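Local coordinates for glucan-binding protein C, GbpC (PDB 5UQZ) that probably binds glucan at the cell surface of Streptococcus mutans and mediates sucrose-dependent and sucrose-independent adherence, and holds a calcium ion, at residues V236-L241 with T313-G318; T157-T162 with K194-M199; M220-L225 with I327-N332; A189-K194 with G318-L323; G242-V247 with G303-K308. One frame throughout, in Å; residues are numbered along the deposited sequence.

Interaction 1 of 5, residues V236-L241 with T313-G318; sequences VEKVNL and TFTVGG. With CA (calcium ion), chain B.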
# COMPACT_ATOMS: atom_id res chain seq x y z
N VAL A 236 -3.83 9.34 8.29
CA VAL A 236 -2.45 9.40 7.82
C VAL A 236 -1.77 8.08 8.15
O VAL A 236 -1.85 7.58 9.28
CB VAL A 236 -1.68 10.58 8.45
CG1 VAL A 236 -0.31 10.73 7.78
CG2 VAL A 236 -2.41 11.89 8.43
N GLU A 237 -1.07 7.53 7.15
CA GLU A 237 -0.25 6.32 7.30
C GLU A 237 1.21 6.75 7.31
O GLU A 237 1.65 7.51 6.45
CB GLU A 237 -0.58 5.35 6.16
CG GLU A 237 -2.05 4.96 6.24
CD GLU A 237 -2.62 4.12 5.13
OE1 GLU A 237 -1.89 3.59 4.27
OE2 GLU A 237 -3.89 3.97 5.15
N LYS A 238 1.96 6.23 8.28
CA LYS A 238 3.33 6.67 8.54
C LYS A 238 4.23 5.48 8.82
O LYS A 238 3.77 4.44 9.29
CB LYS A 238 3.39 7.58 9.81
CG LYS A 238 2.44 8.78 9.78
CD LYS A 238 2.65 9.66 11.01
CE LYS A 238 1.83 10.92 10.93
NZ LYS A 238 1.91 11.68 12.20
N VAL A 239 5.53 5.67 8.56
CA VAL A 239 6.52 4.68 8.96
C VAL A 239 7.66 5.36 9.70
O VAL A 239 8.23 6.34 9.20
CB VAL A 239 7.07 3.88 7.76
CG1 VAL A 239 8.01 2.76 8.27
CG2 VAL A 239 5.94 3.32 6.96
N ASN A 240 8.02 4.85 10.88
CA ASN A 240 9.23 5.24 11.57
C ASN A 240 10.28 4.19 11.21
O ASN A 240 10.15 3.01 11.56
CB ASN A 240 8.99 5.28 13.08
CG ASN A 240 10.21 5.80 13.82
OD1 ASN A 240 11.35 5.50 13.46
ND2 ASN A 240 9.97 6.62 14.87
N LEU A 241 11.31 4.62 10.48
CA LEU A 241 12.26 3.67 9.93
C LEU A 241 13.30 3.20 10.94
O LEU A 241 14.05 2.26 10.63
CB LEU A 241 13.01 4.24 8.71
CG LEU A 241 12.10 4.25 7.45
CD1 LEU A 241 10.91 5.19 7.52
CD2 LEU A 241 12.96 4.68 6.30
N THR A 313 8.56 0.71 12.44
CA THR A 313 7.19 0.76 12.96
C THR A 313 6.28 1.49 11.98
O THR A 313 6.59 2.61 11.57
CB THR A 313 7.18 1.50 14.30
OG1 THR A 313 8.05 0.82 15.21
CG2 THR A 313 5.77 1.58 14.89
N PHE A 314 5.15 0.89 11.63
CA PHE A 314 4.16 1.61 10.84
C PHE A 314 2.99 2.00 11.72
O PHE A 314 2.68 1.32 12.72
CB PHE A 314 3.70 0.81 9.62
CG PHE A 314 2.88 -0.45 9.90
CD1 PHE A 314 1.50 -0.34 10.10
CD2 PHE A 314 3.47 -1.69 9.87
CE1 PHE A 314 0.73 -1.47 10.31
CE2 PHE A 314 2.68 -2.84 10.07
CZ PHE A 314 1.31 -2.74 10.28
N THR A 315 2.37 3.13 11.37
CA THR A 315 1.20 3.58 12.11
C THR A 315 0.12 4.07 11.16
O THR A 315 0.40 4.54 10.05
CB THR A 315 1.50 4.68 13.17
OG1 THR A 315 1.80 5.91 12.51
CG2 THR A 315 2.68 4.32 14.06
N VAL A 316 -1.11 4.02 11.64
CA VAL A 316 -2.25 4.59 10.93
C VAL A 316 -3.20 5.14 11.96
O VAL A 316 -3.51 4.48 12.97
CB VAL A 316 -2.92 3.56 9.97
CG1 VAL A 316 -3.35 2.28 10.70
CG2 VAL A 316 -4.07 4.20 9.24
N GLY A 317 -3.68 6.36 11.73
CA GLY A 317 -4.62 6.98 12.66
C GLY A 317 -5.21 8.22 12.04
O GLY A 317 -4.87 8.61 10.93
N GLY A 318 -6.13 8.84 12.79
CA GLY A 318 -6.76 10.08 12.35
C GLY A 318 -8.21 9.96 11.93
O GLY A 318 -8.84 10.99 11.66
CA CA B . -2.27 2.25 2.23
O HOH W 1 -0.33 7.44 11.71
O HOH W 2 -4.62 2.54 3.22
O HOH W 3 -4.09 1.58 0.73
O HOH W 4 -3.47 0.17 2.83
O HOH W 5 -0.64 0.77 3.13
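E237 and V316 face each other as a non-hydrogen-bonded antiparallel pair in the beta-supersandwich, where strand 233-240 delivers a ligand to the calcium site. The short axes of the two strands run at 162° to each other. Six backbone hydrogen bonds fix the register, two each for V236 with G317, K238 with T315 and N240 with T313, the shortest being N240 N to T313 O at 2.7 Å. Between these pairs CA-H groups point at carbonyls, as E237 CA does at T315 O, 3.3 Å away.

On the face shared by E237, V239, F314 and V316, the E237 chain lies alongside V316, with E237 CG 3.7 Å from V316 CG2. The CG of E237 stands anti to the carbonyl carbon (chi1 -61°) and the chain beyond is extended, which carries E237 OE1 to the calcium ion at 2.5 Å. E237 OE2 stays 3.8 Å from the calcium and instead accepts hydrogen bonds from a coordinated water and from H235. S224, N226 and four waters complete the site.

The other face is more polar: T315 OG1 lies 3.6 Å from K238 CB, one water bridges T315 OG1 to V236 O, and the K238 amino end makes a cation-pi contact with Y262. The calcium-bearing face, by contrast, stacks F314 on F329 of strand 325-329, as facing sheets pack in a beta-sandwich.

Interaction 2 of 5, residues T157-T162 with K194-M199; sequences TLNSST and KISVTM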
# COMPACT_ATOMS: atom_id res chain seq x y z
N THR A 157 4.73 -6.56 16.66
CA THR A 157 4.24 -6.16 18.00
C THR A 157 3.26 -5.00 17.82
O THR A 157 3.63 -3.96 17.25
CB THR A 157 5.38 -5.68 18.91
OG1 THR A 157 6.35 -6.72 18.98
CG2 THR A 157 4.85 -5.40 20.31
N LEU A 158 2.05 -5.18 18.34
CA LEU A 158 1.07 -4.08 18.33
C LEU A 158 1.39 -3.15 19.50
O LEU A 158 1.41 -3.60 20.65
CB LEU A 158 -0.32 -4.69 18.49
CG LEU A 158 -1.48 -3.67 18.43
CD1 LEU A 158 -1.65 -3.05 17.05
CD2 LEU A 158 -2.79 -4.34 18.86
N ASN A 159 1.69 -1.88 19.22
CA ASN A 159 2.07 -0.95 20.29
C ASN A 159 0.87 -0.17 20.81
O ASN A 159 0.89 0.32 21.93
CB ASN A 159 3.09 0.07 19.78
CG ASN A 159 4.32 -0.62 19.25
OD1 ASN A 159 4.91 -1.48 19.94
ND2 ASN A 159 4.69 -0.30 18.02
N SER A 160 -0.16 0.01 19.99
CA SER A 160 -1.36 0.76 20.35
C SER A 160 -2.45 0.42 19.35
O SER A 160 -2.17 -0.07 18.24
CB SER A 160 -1.11 2.27 20.38
OG SER A 160 -0.84 2.78 19.06
N SER A 161 -3.69 0.71 19.74
CA SER A 161 -4.85 0.51 18.86
C SER A 161 -5.73 1.76 18.88
O SER A 161 -5.62 2.62 19.78
CB SER A 161 -5.67 -0.68 19.35
OG SER A 161 -6.76 -0.86 18.49
N THR A 162 -6.63 1.85 17.90
CA THR A 162 -7.68 2.84 17.88
C THR A 162 -8.92 2.42 18.68
O THR A 162 -9.83 3.25 18.85
CB THR A 162 -8.07 3.18 16.43
OG1 THR A 162 -8.36 1.95 15.77
CG2 THR A 162 -6.91 3.84 15.70
N LYS A 194 -4.04 5.66 17.35
CA LYS A 194 -3.49 5.05 16.14
C LYS A 194 -3.32 3.56 16.37
O LYS A 194 -3.13 3.10 17.51
CB LYS A 194 -2.18 5.68 15.74
CG LYS A 194 -1.13 5.62 16.71
CD LYS A 194 -0.02 6.67 16.33
CE LYS A 194 1.11 6.57 17.33
NZ LYS A 194 2.28 7.40 16.94
N ILE A 195 -3.32 2.80 15.27
CA ILE A 195 -2.77 1.46 15.27
C ILE A 195 -1.28 1.62 14.95
O ILE A 195 -0.91 2.27 13.96
CB ILE A 195 -3.47 0.59 14.20
CG1 ILE A 195 -4.92 0.32 14.61
CG2 ILE A 195 -2.73 -0.75 14.00
CD1 ILE A 195 -5.75 -0.37 13.53
N SER A 196 -0.44 1.01 15.78
CA SER A 196 1.02 1.10 15.62
C SER A 196 1.57 -0.31 15.72
O SER A 196 1.26 -1.01 16.69
CB SER A 196 1.59 1.94 16.77
OG SER A 196 3.01 1.84 16.74
N VAL A 197 2.39 -0.71 14.74
CA VAL A 197 2.96 -2.07 14.73
C VAL A 197 4.46 -1.95 14.47
O VAL A 197 4.87 -1.40 13.44
CB VAL A 197 2.30 -2.95 13.63
CG1 VAL A 197 2.97 -4.34 13.57
CG2 VAL A 197 0.82 -3.13 13.88
N THR A 198 5.26 -2.51 15.37
CA THR A 198 6.69 -2.63 15.14
C THR A 198 6.97 -4.01 14.54
O THR A 198 6.44 -5.03 15.00
CB THR A 198 7.47 -2.46 16.45
OG1 THR A 198 7.24 -1.15 16.96
CG2 THR A 198 8.97 -2.67 16.27
N MET A 199 7.80 -4.01 13.50
CA MET A 199 8.14 -5.24 12.80
C MET A 199 9.64 -5.35 12.64
O MET A 199 10.36 -4.34 12.56
CB MET A 199 7.43 -5.38 11.50
CG MET A 199 7.19 -4.36 10.61
SD MET A 199 5.89 -4.91 9.34
CE MET A 199 6.79 -6.20 8.50
O HOH W 6 7.97 -6.83 16.68
O HOH W 7 -3.58 4.75 20.09
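Main-chain bonds join T157 to T198 in both directions, with T157 N to T198 O at 2.8 Å, and N159 N meets S196 O at 2.7 Å. Farther along, S196 N reaches S160 O over a longer 3.2 Å and from above the carbonyl plane. L158 is level with V197 but S161 with I195, so segment 157-162 has one residue more between these pairs, N159 and S160 lying opposite S196. Together with the helix-like psi of N159 (-26°), this is consistent with a beta bulge where two strands of the large antiparallel sheet pair.

Side-chain polar bonds concentrate at the same place. The single N159 ND2 donates to two hydroxyls, T198 OG1 at 2.9 Å and S196 OG at 3.0 Å, and both lie in the plane of the amide, which holds it flat across the neighbouring strand. T198 OG1 also pairs with T313 of the next strand. S160 OG, placed between its backbone N and carbonyl carbon (chi1 67°), donates a hydrogen bond to K194 O at 2.8 Å, from above the carbonyl plane.

Apolar contact occupies the other face: L158 CD1 lies 4.0 Å from both I195 CG2 and V197 CG2, and I182 covers L158 and V197. T162 CG2 rests on the K194 backbone, while T162 OG1 bonds to Q185.

Interaction 3 of 5, residues M220-L225 with I327-N332; sequences MSLSSL and IWFATN. With CA (calcium ion), chain B.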
# COMPACT_ATOMS: atom_id res chain seq x y z
N MET A 220 13.76 -1.91 0.11
CA MET A 220 12.41 -2.40 0.35
C MET A 220 11.39 -1.29 0.18
O MET A 220 11.64 -0.11 0.46
CB MET A 220 12.33 -3.02 1.73
CG MET A 220 13.27 -4.22 1.81
SD MET A 220 13.02 -5.29 3.20
CE MET A 220 11.48 -6.05 2.68
N SER A 221 10.22 -1.68 -0.25
CA SER A 221 9.15 -0.74 -0.54
C SER A 221 8.44 -0.31 0.73
O SER A 221 8.23 -1.10 1.65
CB SER A 221 8.15 -1.41 -1.48
OG SER A 221 7.57 -2.54 -0.87
N LEU A 222 7.99 0.94 0.74
CA LEU A 222 7.06 1.47 1.74
C LEU A 222 6.01 2.22 0.93
O LEU A 222 5.87 3.46 0.96
CB LEU A 222 7.80 2.38 2.74
CG LEU A 222 8.87 1.62 3.55
CD1 LEU A 222 9.77 2.55 4.31
CD2 LEU A 222 8.27 0.55 4.48
N SER A 223 5.23 1.45 0.17
CA SER A 223 4.25 2.01 -0.73
C SER A 223 2.93 2.29 -0.01
O SER A 223 2.72 1.90 1.15
CB SER A 223 4.00 1.04 -1.86
OG SER A 223 5.21 0.79 -2.58
N SER A 224 2.03 2.98 -0.71
CA SER A 224 0.66 3.10 -0.27
C SER A 224 0.56 3.76 1.12
O SER A 224 -0.19 3.34 2.00
CB SER A 224 -0.03 1.74 -0.29
OG SER A 224 -1.41 1.83 -0.03
N LEU A 225 1.26 4.90 1.29
CA LEU A 225 1.17 5.66 2.54
C LEU A 225 0.12 6.75 2.33
O LEU A 225 0.43 7.93 2.11
CB LEU A 225 2.52 6.20 2.97
CG LEU A 225 3.57 5.11 3.28
CD1 LEU A 225 4.88 5.75 3.67
CD2 LEU A 225 3.11 4.12 4.34
N ILE A 327 -5.31 -0.68 7.63
CA ILE A 327 -4.18 -0.52 6.72
C ILE A 327 -3.77 -1.89 6.23
O ILE A 327 -3.65 -2.84 7.03
CB ILE A 327 -3.00 0.23 7.38
CG1 ILE A 327 -1.91 0.54 6.32
CG2 ILE A 327 -2.43 -0.50 8.57
CD1 ILE A 327 -0.72 1.41 6.90
N TRP A 328 -3.48 -1.99 4.93
CA TRP A 328 -2.80 -3.15 4.38
C TRP A 328 -1.36 -2.72 4.24
O TRP A 328 -1.02 -1.96 3.32
CB TRP A 328 -3.37 -3.56 3.03
CG TRP A 328 -2.73 -4.79 2.46
CD1 TRP A 328 -1.63 -5.50 2.95
CD2 TRP A 328 -3.18 -5.51 1.33
NE1 TRP A 328 -1.35 -6.55 2.12
CE2 TRP A 328 -2.30 -6.59 1.14
CE3 TRP A 328 -4.24 -5.31 0.43
CZ2 TRP A 328 -2.45 -7.50 0.10
CZ3 TRP A 328 -4.39 -6.21 -0.60
CH2 TRP A 328 -3.49 -7.30 -0.75
N PHE A 329 -0.51 -3.12 5.19
CA PHE A 329 0.89 -2.72 5.13
C PHE A 329 1.66 -3.89 4.57
O PHE A 329 1.69 -4.96 5.17
CB PHE A 329 1.42 -2.39 6.54
CG PHE A 329 2.85 -1.96 6.49
CD1 PHE A 329 3.17 -0.65 6.18
CD2 PHE A 329 3.87 -2.88 6.68
CE1 PHE A 329 4.51 -0.27 6.05
CE2 PHE A 329 5.19 -2.49 6.57
CZ PHE A 329 5.52 -1.19 6.26
N ALA A 330 2.34 -3.65 3.46
CA ALA A 330 3.20 -4.64 2.86
C ALA A 330 4.57 -4.03 2.66
O ALA A 330 4.69 -2.82 2.40
CB ALA A 330 2.65 -5.20 1.55
N THR A 331 5.60 -4.85 2.80
CA THR A 331 6.92 -4.39 2.36
C THR A 331 7.62 -5.56 1.69
O THR A 331 7.50 -6.71 2.11
CB THR A 331 7.75 -3.80 3.56
OG1 THR A 331 9.02 -3.35 3.05
CG2 THR A 331 8.00 -4.85 4.62
N ASN A 332 8.32 -5.27 0.62
CA ASN A 332 8.89 -6.28 -0.27
C ASN A 332 9.91 -5.54 -1.14
O ASN A 332 10.17 -4.36 -0.92
CB ASN A 332 7.78 -6.99 -1.03
CG ASN A 332 6.86 -6.01 -1.64
OD1 ASN A 332 7.32 -5.07 -2.36
ND2 ASN A 332 5.59 -6.11 -1.32
CA CA B . -2.27 2.25 2.23
O HOH W 8 5.20 -1.49 0.12
O HOH W 9 1.83 -1.10 2.00
O HOH W 10 4.35 -0.11 3.00
O HOH W 4 -3.47 0.17 2.83
O HOH W 5 -0.64 0.77 3.13
O HOH W 3 -4.09 1.58 0.73
O HOH W 2 -4.62 2.54 3.22
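S221 and N332 join the end of strand 219-222 to the residues after strand 325-329, on a run that leads through bridging waters to the calcium site. S221 N donates to N332 O at 2.8 Å, almost straight along the carbonyl. S221 OG lies 2.9 Å from N332 OD1 and also near N332 O, and its one proton is not settled between them; N332 OD1 is also hydrogen-bonded to the backbone N of A334. The next clamp runs the other way: T331 OG1, anti to its own nitrogen (chi1 -179°), donates to S221 O at 2.8 Å. Beside it the L222 CD2 methyl meets the edge of the F329 ring, 3.7 Å from CZ.

Beyond this the chains separate and water takes over. One molecule accepts from S223 N and donates to S221 OG and A330 O. S224 then binds the calcium ion through both its carbonyl O, at 2.4 Å, and its OG, at 2.5 Å. N226 and E237 supply the remaining protein ligands. W328 N donates to one calcium-bound water, and W328 O accepts from another at 2.8 Å. Calcium would polarise the latter, probably making it a stronger donor; W328 is thus tied to the ion through its coordinated waters, as second shell and not as a ligand.

Interaction 4 of 5, residues A189-K194 with G318-L323; sequences AGRNDK and GNDQNL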
# COMPACT_ATOMS: atom_id res chain seq x y z
N ALA A 189 -13.44 9.84 19.80
CA ALA A 189 -13.33 11.06 19.01
C ALA A 189 -11.97 11.72 19.23
O ALA A 189 -11.24 11.40 20.17
CB ALA A 189 -14.43 12.04 19.47
N GLY A 190 -11.61 12.64 18.34
CA GLY A 190 -10.43 13.46 18.53
C GLY A 190 -9.25 13.12 17.63
O GLY A 190 -8.23 13.81 17.71
N ARG A 191 -9.34 12.06 16.82
CA ARG A 191 -8.38 11.83 15.73
C ARG A 191 -6.97 11.53 16.22
O ARG A 191 -6.03 11.59 15.42
CB ARG A 191 -8.39 12.96 14.69
CG ARG A 191 -9.73 13.13 14.03
CD ARG A 191 -9.68 14.22 13.01
NE ARG A 191 -10.95 14.29 12.26
CZ ARG A 191 -11.21 15.10 11.25
NH1 ARG A 191 -10.26 15.96 10.84
NH2 ARG A 191 -12.39 15.00 10.62
N ASN A 192 -6.79 11.15 17.49
CA ASN A 192 -5.45 11.08 18.06
C ASN A 192 -5.01 9.69 18.52
O ASN A 192 -3.88 9.56 19.01
CB ASN A 192 -5.27 12.09 19.20
CG ASN A 192 -5.15 13.56 18.74
OD1 ASN A 192 -5.49 14.46 19.51
ND2 ASN A 192 -4.65 13.83 17.52
N ASP A 193 -5.81 8.66 18.34
CA ASP A 193 -5.33 7.30 18.57
C ASP A 193 -4.82 6.73 17.25
O ASP A 193 -5.14 7.22 16.17
CB ASP A 193 -6.47 6.44 19.10
CG ASP A 193 -6.97 6.94 20.46
OD1 ASP A 193 -6.14 7.38 21.31
OD2 ASP A 193 -8.18 6.92 20.72
N LYS A 194 -4.04 5.66 17.35
CA LYS A 194 -3.49 5.05 16.14
C LYS A 194 -3.32 3.56 16.37
O LYS A 194 -3.13 3.10 17.51
CB LYS A 194 -2.18 5.68 15.74
CG LYS A 194 -1.13 5.62 16.71
CD LYS A 194 -0.02 6.67 16.33
CE LYS A 194 1.11 6.57 17.33
NZ LYS A 194 2.28 7.40 16.94
N GLY A 318 -6.13 8.84 12.79
CA GLY A 318 -6.76 10.08 12.35
C GLY A 318 -8.21 9.96 11.93
O GLY A 318 -8.84 10.99 11.66
N ASN A 319 -8.76 8.74 11.85
CA ASN A 319 -10.18 8.61 11.52
C ASN A 319 -11.03 9.19 12.63
O ASN A 319 -10.65 9.17 13.81
CB ASN A 319 -10.57 7.13 11.44
CG ASN A 319 -10.10 6.48 10.17
OD1 ASN A 319 -9.15 6.96 9.52
ND2 ASN A 319 -10.64 5.33 9.83
N ASP A 320 -12.24 9.64 12.26
CA ASP A 320 -13.22 10.00 13.27
C ASP A 320 -13.75 8.75 13.99
O ASP A 320 -13.68 7.61 13.50
CB ASP A 320 -14.37 10.78 12.63
CG ASP A 320 -13.96 12.23 12.33
OD1 ASP A 320 -13.15 12.79 13.10
OD2 ASP A 320 -14.48 12.81 11.39
N GLN A 321 -14.32 9.02 15.15
CA GLN A 321 -14.98 7.99 15.93
C GLN A 321 -15.99 7.22 15.07
O GLN A 321 -16.71 7.81 14.25
CB GLN A 321 -15.70 8.67 17.10
CG GLN A 321 -16.28 7.70 18.08
CD GLN A 321 -16.91 8.42 19.24
OE1 GLN A 321 -17.51 9.49 19.09
NE2 GLN A 321 -16.74 7.87 20.40
N ASN A 322 -16.02 5.90 15.25
CA ASN A 322 -16.97 5.01 14.58
C ASN A 322 -16.64 4.71 13.12
O ASN A 322 -17.41 3.98 12.48
CB ASN A 322 -18.43 5.46 14.72
CG ASN A 322 -18.87 5.42 16.16
OD1 ASN A 322 -18.44 4.55 16.91
ND2 ASN A 322 -19.68 6.38 16.56
N LEU A 323 -15.53 5.20 12.58
CA LEU A 323 -15.09 4.76 11.26
C LEU A 323 -13.86 3.89 11.47
O LEU A 323 -12.77 4.43 11.75
CB LEU A 323 -14.73 5.98 10.41
CG LEU A 323 -14.49 5.59 8.98
CD1 LEU A 323 -15.80 5.22 8.26
CD2 LEU A 323 -13.72 6.68 8.22
O HOH W 11 -13.15 13.68 16.15
O HOH W 12 -11.23 9.98 16.38
O HOH W 13 -8.14 8.34 14.95
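R191 grips D320 side-on in a bidentate salt bridge that ties the loop before strand 194-204 to the type II beta turn D320-L323, just past strand 312-319 at one end of the large sheet. R191 NE reaches D320 OD1 at 2.8 Å with an N-H...O angle of 171°, and R191 NH2 reaches D320 OD2 at 3.1 Å, similarly straight. Both oxygens lie close to the guanidinium plane, but the match is not flat. The carboxylate is turned 30° from that plane; OD1 is met from above the carboxylate plane, and OD2 on the syn side, though still out of the plane.

This is the tight part. The arginine chain, extended from CG to NE, crosses over the G318 carbonyl, with R191 CG 3.3 Å from G318 O. From the other direction G318 CA points its hydrogen at R191 O, 3.5 Å away. The backbone angles of this glycine (phi 108°) would jam a side chain against the carbonyl O of G317.

Elsewhere the segments are joined through water. One molecule links G190 N to D320 OD1, and a second accepts from R191 N at 2.8 Å and donates to N319 O. A third accepts from G318 N and donates to N319 O, reaching D193 O across the contact only weakly, at 3.4 Å. N319, just before the turn, spans it by hydrogen-bonding ND2 to L323 O, and N319 OD1 holds H235, whose other ring nitrogen bonds to the calcium ligand E237. At the solvent-exposed edge contact is slight: Q321 has its amide nitrogen on S187 O, and Q321 CB lies 3.7 Å from A189 N.

Interaction 5 of 5, residues G242-V247 with G303-K308; sequences GDNEFV and GAMTYK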
# COMPACT_ATOMS: atom_id res chain seq x y z
N GLY A 242 13.36 3.81 12.13
CA GLY A 242 14.34 3.34 13.08
C GLY A 242 15.73 3.58 12.52
O GLY A 242 16.04 4.63 11.96
N ASP A 243 16.59 2.57 12.67
CA ASP A 243 17.95 2.62 12.15
C ASP A 243 18.07 2.30 10.66
O ASP A 243 19.18 2.35 10.10
CB ASP A 243 18.83 1.70 12.99
CG ASP A 243 20.31 1.97 12.81
OD1 ASP A 243 20.70 3.16 12.72
OD2 ASP A 243 21.06 1.01 12.72
N ASN A 244 16.96 2.01 9.99
CA ASN A 244 16.98 1.83 8.53
C ASN A 244 16.99 3.19 7.87
O ASN A 244 16.74 4.21 8.51
CB ASN A 244 15.78 1.00 8.13
CG ASN A 244 15.74 -0.29 8.93
OD1 ASN A 244 16.57 -1.19 8.73
ND2 ASN A 244 14.75 -0.43 9.82
N GLU A 245 17.30 3.23 6.57
CA GLU A 245 17.56 4.50 5.89
C GLU A 245 16.48 4.80 4.86
O GLU A 245 16.20 4.00 3.99
CB GLU A 245 18.92 4.44 5.22
CG GLU A 245 19.33 5.72 4.60
CD GLU A 245 20.80 5.73 4.20
OE1 GLU A 245 21.18 6.77 3.60
OE2 GLU A 245 21.54 4.75 4.51
N PHE A 246 15.94 6.02 4.90
CA PHE A 246 14.91 6.42 3.94
C PHE A 246 15.52 6.61 2.56
O PHE A 246 16.58 7.20 2.43
CB PHE A 246 14.29 7.75 4.40
CG PHE A 246 13.25 8.32 3.47
CD1 PHE A 246 12.22 7.55 2.96
CD2 PHE A 246 13.26 9.69 3.20
CE1 PHE A 246 11.24 8.12 2.18
CE2 PHE A 246 12.28 10.26 2.40
CZ PHE A 246 11.27 9.47 1.88
N VAL A 247 14.82 6.12 1.53
CA VAL A 247 15.11 6.39 0.14
C VAL A 247 13.92 7.16 -0.43
O VAL A 247 12.81 6.60 -0.59
CB VAL A 247 15.39 5.10 -0.63
CG1 VAL A 247 15.62 5.44 -2.10
CG2 VAL A 247 16.60 4.36 -0.02
N GLY A 303 7.19 5.55 -0.38
CA GLY A 303 8.57 5.71 0.01
C GLY A 303 9.30 4.40 -0.17
O GLY A 303 8.75 3.42 -0.68
N ALA A 304 10.55 4.35 0.26
CA ALA A 304 11.34 3.13 0.26
C ALA A 304 12.39 3.25 1.34
O ALA A 304 12.57 4.32 1.92
CB ALA A 304 12.02 2.92 -1.08
N MET A 305 13.08 2.14 1.60
CA MET A 305 14.14 2.14 2.60
C MET A 305 15.28 1.26 2.14
O MET A 305 15.08 0.27 1.43
CB MET A 305 13.68 1.70 3.98
CG MET A 305 13.10 0.31 4.02
SD MET A 305 12.70 -0.12 5.76
CE MET A 305 11.76 -1.63 5.51
N THR A 306 16.49 1.59 2.59
CA THR A 306 17.56 0.60 2.69
C THR A 306 17.36 -0.10 4.02
O THR A 306 17.49 0.53 5.09
CB THR A 306 18.92 1.27 2.61
OG1 THR A 306 19.05 1.93 1.35
CG2 THR A 306 20.02 0.23 2.75
N TYR A 307 16.90 -1.34 3.95
CA TYR A 307 16.57 -2.11 5.13
C TYR A 307 17.84 -2.78 5.63
O TYR A 307 18.48 -3.58 4.93
CB TYR A 307 15.50 -3.15 4.78
CG TYR A 307 15.14 -4.01 5.98
CD1 TYR A 307 14.61 -3.43 7.13
CD2 TYR A 307 15.41 -5.39 6.01
CE1 TYR A 307 14.35 -4.20 8.27
CE2 TYR A 307 15.13 -6.15 7.10
CZ TYR A 307 14.61 -5.57 8.22
OH TYR A 307 14.36 -6.30 9.36
N LYS A 308 18.20 -2.45 6.88
CA LYS A 308 19.47 -2.90 7.46
C LYS A 308 19.26 -4.01 8.48
O LYS A 308 20.19 -4.38 9.19
CB LYS A 308 20.18 -1.71 8.11
CG LYS A 308 20.59 -0.69 7.02
CD LYS A 308 21.27 0.53 7.68
CE LYS A 308 21.63 1.57 6.63
NZ LYS A 308 22.34 2.78 7.13
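N244 and K308 begin a mostly buried edge pairing, in which strand 245-247 forms one border of a three-stranded antiparallel sheet and strand 303-306 its middle. N244 OD1 accepts from K308 N at 2.8 Å with a nearly straight 165° N-H...O angle, taking the place a main-chain carbonyl would hold just beyond the regular pairing. The amide is fixed at its other end too, since ND2 bonds to L241 O and E310 O. It lies alongside the Y307 ring, the planes 32° apart, with N244 OD1 3.4 Å from Y307 CD1; the phenol hydroxyl goes to I201 O.

E245 and T306 then form a hydrogen-bonded pair, T306 N to E245 O at 2.8 Å and E245 N to T306 O at 3.1 Å. The axes of these short strands are 138° apart, a strongly twisted antiparallel arrangement, and the pairing becomes irregular toward V247: V247 N reaches A304 O at 2.9 Å but from well above the carbonyl plane, and the return bond from A304 N is weak. Strand 219-222 flanks strand 303-306 on its other edge.

On one face V247 CB and A304 CB meet at 4.0 Å, and V247 CG2 touches T306 OG1, a hydroxyl bonded to R57. On the other, M305 SD comes to 4.0 Å from N244 CB, while the F246 ring turns its edge to G303 CA. At the solvent-exposed edge the extended K308 chain crosses E245 in a salt bridge, weak at 3.4 Å from K308 NZ to E245 OE2.

In the fold
Interactions 1 and 2 belong to one sheet: strand 312-319 pairs with 233-240 in the first and lies beside 194-204 of the second, and a hydrogen bond between the T313 and T198 hydroxyls joins them. Interaction 4 continues the same strands into surface loops, exchanging regular backbone bonds for a salt bridge and water. Interaction 3, its centre about 5 Å from the centre of the chain, is buried yet hydrated, and meets interaction 1 at the calcium ion and through the F314-F329 stack. Interaction 5 lies on the smaller sheet, sharing backbone bonds with interaction 3; its buried amide contrasts with the weak ion pair at its solvent-exposed edge. Interactions 4 and 5 are farthest apart, centres about 28 Å.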